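Local coordinates for uncharacterized protein (Legionella pneumophila subsp. pneumophila, PDB 4HFV) that is a putative effector of the Dot/Icm type IV secretion system, of unassigned molecular function and possibly connected with the regulation of other effectors, at residues A[130-142]-A[152-165]. Numbering follows the deposited sequence.
Sequences LEKFLRSHVYKNS and QPFAIKHYSVVDDI
Leu134, its CG beside the backbone N (chi1 -69°), sends CD2 over the centre of one face of the Phe154 ring, a CH-pi contact 3.8 Å from the centroid. CB of His137 meets the same ring at its edge, in plane, and CE2 of Phe133 lies 3.7 Å from CZ of Phe154. CB of Leu134 rests against CG1 of Ile165. Next to it, Val138 and Val161 reach each other tip to tip, CG2 of Val138 3.6 Å from CG1 of Val161. Ile165, which also packs on Ile180 of the second subunit, touches with CG2 the aliphatic CG atoms of Glu131 and Arg135, whose charged ends form a salt bridge, Arg135 NE to Glu131 OE2 3.0 Å. At the other edge, Gln152 NE2 donates to a lone pair of Val138 O (2.9 Å, 160°) and also bonds Leu149 O. A water binds His137 O, Gln152 OE1 and Phe154 N. Tyr159 OH bonds Asp164 OD2, and Ser160 N-caps the next helix. Segments 130-136 and 161-165 run roughly antiparallel, at 148°, as in a helical hairpin with a long connection, within an all-helical fold; Glu131 adjoins Ser169, which contacts succinate, probably from the crystallisation liquor, in a crystal structure of this protein.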
loop_
_atom_site.group_PDB
_atom_site.type_symbol
_atom_site.label_atom_id
_atom_site.label_comp_id
_atom_site.label_asym_id
_atom_site.label_seq_id
_atom_site.Cartn_x
_atom_site.Cartn_y
_atom_site.Cartn_z
ATOM N N LEU A 130 -11.071 -4.399 3.568
ATOM C CA LEU A 130 -11.463 -5.639 2.940
ATOM C C LEU A 130 -10.257 -6.496 2.563
ATOM O O LEU A 130 -10.212 -7.704 2.857
ATOM C CB LEU A 130 -12.301 -5.352 1.700
ATOM C CG LEU A 130 -12.856 -6.539 0.915
ATOM C CD1 LEU A 130 -13.645 -7.474 1.796
ATOM C CD2 LEU A 130 -13.792 -6.005 -0.226
ATOM N N GLU A 131 -9.298 -5.900 1.860
ATOM C CA GLU A 131 -8.052 -6.618 1.565
ATOM C C GLU A 131 -7.371 -7.203 2.815
ATOM O O GLU A 131 -6.964 -8.368 2.799
ATOM C CB GLU A 131 -7.081 -5.739 0.807
ATOM C CG GLU A 131 -5.838 -6.483 0.345
ATOM C CD GLU A 131 -4.641 -5.611 0.317
ATOM O OE1 GLU A 131 -4.806 -4.420 -0.044
ATOM O OE2 GLU A 131 -3.543 -6.111 0.640
ATOM N N LYS A 132 -7.267 -6.439 3.899
ATOM C CA LYS A 132 -6.660 -6.960 5.133
ATOM C C LYS A 132 -7.444 -8.170 5.645
ATOM O O LYS A 132 -6.881 -9.232 6.036
ATOM C CB LYS A 132 -6.625 -5.877 6.225
ATOM C CG LYS A 132 -5.354 -5.058 6.297
ATOM C CD LYS A 132 -5.455 -4.000 7.409
ATOM C CE LYS A 132 -5.525 -2.560 6.854
ATOM N NZ LYS A 132 -4.202 -2.064 6.355
ATOM N N PHE A 133 -8.764 -8.009 5.683
ATOM C CA PHE A 133 -9.627 -9.055 6.139
ATOM C C PHE A 133 -9.391 -10.335 5.357
ATOM O O PHE A 133 -9.183 -11.401 5.956
ATOM C CB PHE A 133 -11.104 -8.602 6.019
ATOM C CG PHE A 133 -12.076 -9.697 6.148
ATOM C CD1 PHE A 133 -12.518 -10.121 7.404
ATOM C CD2 PHE A 133 -12.594 -10.300 5.006
ATOM C CE1 PHE A 133 -13.457 -11.148 7.497
ATOM C CE2 PHE A 133 -13.518 -11.321 5.097
ATOM C CZ PHE A 133 -13.953 -11.734 6.327
ATOM N N LEU A 134 -9.377 -10.246 4.028
ATOM C CA LEU A 134 -9.156 -11.452 3.230
ATOM C C LEU A 134 -7.774 -12.100 3.497
ATOM O O LEU A 134 -7.639 -13.333 3.603
ATOM C CB LEU A 134 -9.364 -11.162 1.724
ATOM C CG LEU A 134 -10.815 -10.854 1.268
ATOM C CD1 LEU A 134 -10.822 -10.406 -0.140
ATOM C CD2 LEU A 134 -11.772 -12.024 1.370
ATOM N N ARG A 135 -6.744 -11.284 3.574
ATOM C CA ARG A 135 -5.395 -11.782 3.897
ATOM C C ARG A 135 -5.393 -12.508 5.242
ATOM O O ARG A 135 -4.745 -13.551 5.401
ATOM C CB ARG A 135 -4.383 -10.630 3.900
ATOM C CG ARG A 135 -3.988 -10.118 2.492
ATOM C CD ARG A 135 -2.639 -9.305 2.550
ATOM N NE ARG A 135 -2.836 -7.904 2.914
ATOM C CZ ARG A 135 -2.621 -7.374 4.119
ATOM N NH1 ARG A 135 -2.865 -6.080 4.315
ATOM N NH2 ARG A 135 -2.152 -8.114 5.121
ATOM N N SER A 136 -6.189 -12.004 6.182
ATOM C CA SER A 136 -6.247 -12.606 7.515
ATOM C C SER A 136 -6.873 -14.002 7.461
ATOM O O SER A 136 -6.681 -14.787 8.376
ATOM C CB SER A 136 -6.988 -11.698 8.508
ATOM O OG SER A 136 -8.406 -11.881 8.409
ATOM N N HIS A 137 -7.583 -14.302 6.363
ATOM C CA HIS A 137 -8.248 -15.583 6.176
ATOM C C HIS A 137 -7.640 -16.358 5.022
ATOM O O HIS A 137 -8.197 -17.352 4.623
ATOM C CB HIS A 137 -9.759 -15.418 5.954
ATOM C CG HIS A 137 -10.476 -14.918 7.163
ATOM N ND1 HIS A 137 -10.602 -15.672 8.309
ATOM C CD2 HIS A 137 -11.026 -13.709 7.445
ATOM C CE1 HIS A 137 -11.219 -14.959 9.235
ATOM N NE2 HIS A 137 -11.479 -13.758 8.738
ATOM N N VAL A 138 -6.472 -15.931 4.537
ATOM C CA VAL A 138 -5.738 -16.706 3.552
ATOM C C VAL A 138 -4.326 -17.102 4.057
ATOM O O VAL A 138 -3.881 -18.225 3.873
ATOM C CB VAL A 138 -5.629 -15.922 2.227
ATOM C CG1 VAL A 138 -4.796 -16.694 1.203
ATOM C CG2 VAL A 138 -7.049 -15.627 1.659
ATOM N N TYR A 139 -3.625 -16.170 4.683
ATOM C CA TYR A 139 -2.230 -16.385 5.099
ATOM C C TYR A 139 -2.051 -16.445 6.613
ATOM O O TYR A 139 -2.706 -15.739 7.360
ATOM C CB TYR A 139 -1.369 -15.259 4.574
ATOM C CG TYR A 139 -1.535 -15.017 3.090
ATOM C CD1 TYR A 139 -1.129 -15.966 2.168
ATOM C CD2 TYR A 139 -2.093 -13.831 2.615
ATOM C CE1 TYR A 139 -1.243 -15.735 0.824
ATOM C CE2 TYR A 139 -2.229 -13.601 1.279
ATOM C CZ TYR A 139 -1.791 -14.550 0.387
ATOM O OH TYR A 139 -1.952 -14.336 -0.945
ATOM N N LYS A 140 -1.116 -17.274 7.054
ATOM C CA LYS A 140 -0.651 -17.230 8.442
ATOM C C LYS A 140 -0.230 -15.809 8.801
ATOM O O LYS A 140 0.533 -15.178 8.074
ATOM C CB LYS A 140 0.489 -18.225 8.628
ATOM C CG LYS A 140 0.045 -19.657 8.260
ATOM C CD LYS A 140 1.211 -20.673 8.316
ATOM C CE LYS A 140 0.702 -22.096 8.076
ATOM N NZ LYS A 140 1.783 -23.115 8.039
ATOM N N ASN A 141 -0.769 -15.300 9.905
ATOM C CA ASN A 141 -0.554 -13.903 10.329
ATOM C C ASN A 141 -0.811 -12.845 9.263
ATOM O O ASN A 141 -0.181 -11.787 9.281
ATOM C CB ASN A 141 0.847 -13.708 10.905
ATOM C CG ASN A 141 0.926 -12.488 11.822
ATOM O OD1 ASN A 141 -0.104 -12.000 12.328
ATOM N ND2 ASN A 141 2.131 -11.997 12.044
ATOM N N SER A 142 -1.727 -13.131 8.338
ATOM C CA SER A 142 -2.063 -12.205 7.248
ATOM C C SER A 142 -0.905 -11.939 6.320
ATOM O O SER A 142 -0.995 -11.063 5.455
ATOM C CB SER A 142 -2.569 -10.877 7.813
ATOM O OG SER A 142 -3.659 -11.120 8.681
ATOM N N GLN A 152 -8.766 -22.975 4.260
ATOM C CA GLN A 152 -9.019 -21.822 3.403
ATOM C C GLN A 152 -10.532 -21.568 3.287
ATOM O O GLN A 152 -11.189 -22.121 2.414
ATOM C CB GLN A 152 -8.420 -22.080 2.019
ATOM C CG GLN A 152 -6.911 -22.102 1.988
ATOM C CD GLN A 152 -6.312 -20.725 2.105
ATOM O OE1 GLN A 152 -6.723 -19.797 1.415
ATOM N NE2 GLN A 152 -5.311 -20.587 2.959
ATOM N N PRO A 153 -11.088 -20.720 4.167
ATOM C CA PRO A 153 -12.542 -20.504 4.091
ATOM C C PRO A 153 -12.983 -19.928 2.724
ATOM O O PRO A 153 -14.148 -20.060 2.329
ATOM C CB PRO A 153 -12.792 -19.492 5.213
ATOM C CG PRO A 153 -11.397 -18.844 5.504
ATOM C CD PRO A 153 -10.442 -19.937 5.246
ATOM N N PHE A 154 -12.068 -19.264 2.016
ATOM C CA PHE A 154 -12.408 -18.650 0.739
ATOM C C PHE A 154 -12.026 -19.473 -0.487
ATOM O O PHE A 154 -12.055 -18.952 -1.601
ATOM C CB PHE A 154 -11.862 -17.219 0.640
ATOM C CG PHE A 154 -12.573 -16.252 1.522
ATOM C CD1 PHE A 154 -12.047 -15.894 2.750
ATOM C CD2 PHE A 154 -13.833 -15.758 1.154
ATOM C CE1 PHE A 154 -12.715 -15.035 3.597
ATOM C CE2 PHE A 154 -14.517 -14.888 1.994
ATOM C CZ PHE A 154 -13.965 -14.521 3.219
ATOM N N ALA A 155 -11.690 -20.747 -0.287
ATOM C CA ALA A 155 -11.500 -21.671 -1.400
ATOM C C ALA A 155 -12.888 -22.099 -1.918
ATOM O O ALA A 155 -13.401 -23.151 -1.611
ATOM C CB ALA A 155 -10.656 -22.889 -0.967
ATOM N N ILE A 156 -13.467 -21.231 -2.721
ATOM C CA ILE A 156 -14.833 -21.324 -3.163
ATOM C C ILE A 156 -14.736 -21.484 -4.670
ATOM O O ILE A 156 -13.901 -20.809 -5.340
ATOM C CB ILE A 156 -15.560 -20.019 -2.799
ATOM C CG1 ILE A 156 -15.753 -19.908 -1.282
ATOM C CG2 ILE A 156 -16.919 -19.876 -3.578
ATOM C CD1 ILE A 156 -16.099 -18.412 -0.795
ATOM N N LYS A 157 -15.565 -22.376 -5.208
ATOM C CA LYS A 157 -15.496 -22.676 -6.616
ATOM C C LYS A 157 -15.755 -21.420 -7.429
ATOM O O LYS A 157 -16.697 -20.641 -7.132
ATOM C CB LYS A 157 -16.496 -23.759 -6.988
ATOM C CG LYS A 157 -16.214 -24.431 -8.333
ATOM C CD LYS A 157 -17.257 -25.511 -8.660
ATOM C CE LYS A 157 -18.645 -24.904 -8.856
ATOM N NZ LYS A 157 -19.717 -25.933 -9.027
ATOM N N HIS A 158 -14.926 -21.264 -8.457
ATOM C CA HIS A 158 -15.027 -20.205 -9.453
ATOM C C HIS A 158 -14.727 -18.879 -8.840
ATOM O O HIS A 158 -15.136 -17.829 -9.353
ATOM C CB HIS A 158 -16.415 -20.225 -10.127
ATOM C CG HIS A 158 -16.636 -21.456 -10.930
ATOM N ND1 HIS A 158 -15.623 -22.054 -11.653
ATOM C CD2 HIS A 158 -17.720 -22.252 -11.069
ATOM C CE1 HIS A 158 -16.082 -23.151 -12.222
ATOM N NE2 HIS A 158 -17.353 -23.291 -11.891
ATOM N N TYR A 159 -13.999 -18.942 -7.730
ATOM C CA TYR A 159 -13.541 -17.749 -7.044
ATOM C C TYR A 159 -12.034 -17.859 -6.708
ATOM O O TYR A 159 -11.572 -18.900 -6.247
ATOM C CB TYR A 159 -14.352 -17.533 -5.770
ATOM C CG TYR A 159 -13.916 -16.328 -4.996
ATOM C CD1 TYR A 159 -14.078 -15.050 -5.500
ATOM C CD2 TYR A 159 -13.323 -16.466 -3.741
ATOM C CE1 TYR A 159 -13.636 -13.929 -4.771
ATOM C CE2 TYR A 159 -12.917 -15.380 -3.015
ATOM C CZ TYR A 159 -13.074 -14.102 -3.530
ATOM O OH TYR A 159 -12.618 -13.039 -2.757
ATOM N N SER A 160 -11.284 -16.789 -6.951
ATOM C CA SER A 160 -9.878 -16.701 -6.530
ATOM C C SER A 160 -9.691 -15.564 -5.520
ATOM O O SER A 160 -9.679 -14.397 -5.884
ATOM C CB SER A 160 -8.955 -16.460 -7.713
ATOM O OG SER A 160 -7.603 -16.307 -7.245
ATOM N N VAL A 161 -9.592 -15.922 -4.245
ATOM C CA VAL A 161 -9.433 -14.941 -3.191
ATOM C C VAL A 161 -8.118 -14.168 -3.392
ATOM O O VAL A 161 -8.052 -12.960 -3.123
ATOM C CB VAL A 161 -9.525 -15.601 -1.816
ATOM C CG1 VAL A 161 -8.330 -16.589 -1.551
ATOM C CG2 VAL A 161 -9.592 -14.573 -0.686
ATOM N N VAL A 162 -7.085 -14.824 -3.930
ATOM C CA VAL A 162 -5.822 -14.101 -4.152
ATOM C C VAL A 162 -5.956 -13.065 -5.256
ATOM O O VAL A 162 -5.438 -11.958 -5.129
ATOM C CB VAL A 162 -4.638 -15.055 -4.469
ATOM C CG1 VAL A 162 -3.380 -14.273 -4.775
ATOM C CG2 VAL A 162 -4.405 -15.969 -3.307
ATOM N N ASP A 163 -6.664 -13.408 -6.331
ATOM C CA ASP A 163 -6.958 -12.442 -7.389
ATOM C C ASP A 163 -7.650 -11.217 -6.787
ATOM O O ASP A 163 -7.347 -10.091 -7.122
ATOM C CB ASP A 163 -7.864 -13.047 -8.453
ATOM C CG ASP A 163 -7.102 -13.911 -9.455
ATOM O OD1 ASP A 163 -5.852 -13.866 -9.487
ATOM O OD2 ASP A 163 -7.764 -14.628 -10.216
ATOM N N ASP A 164 -8.591 -11.458 -5.890
ATOM C CA ASP A 164 -9.290 -10.369 -5.218
ATOM C C ASP A 164 -8.377 -9.520 -4.308
ATOM O O ASP A 164 -8.459 -8.287 -4.297
ATOM C CB ASP A 164 -10.492 -10.940 -4.425
ATOM C CG ASP A 164 -11.819 -10.678 -5.103
ATOM O OD1 ASP A 164 -11.867 -10.269 -6.296
ATOM O OD2 ASP A 164 -12.831 -10.945 -4.422
ATOM N N ILE A 165 -7.490 -10.163 -3.558
ATOM C CA ILE A 165 -6.503 -9.417 -2.762
ATOM C C ILE A 165 -5.621 -8.502 -3.623
ATOM O O ILE A 165 -5.468 -7.319 -3.305
ATOM C CB ILE A 165 -5.678 -10.365 -1.927
ATOM C CG1 ILE A 165 -6.557 -10.903 -0.797
ATOM C CG2 ILE A 165 -4.411 -9.650 -1.324
ATOM C CD1 ILE A 165 -6.085 -12.227 -0.214
HETATM O O HOH W 1 -9.172 -18.758 2.438
#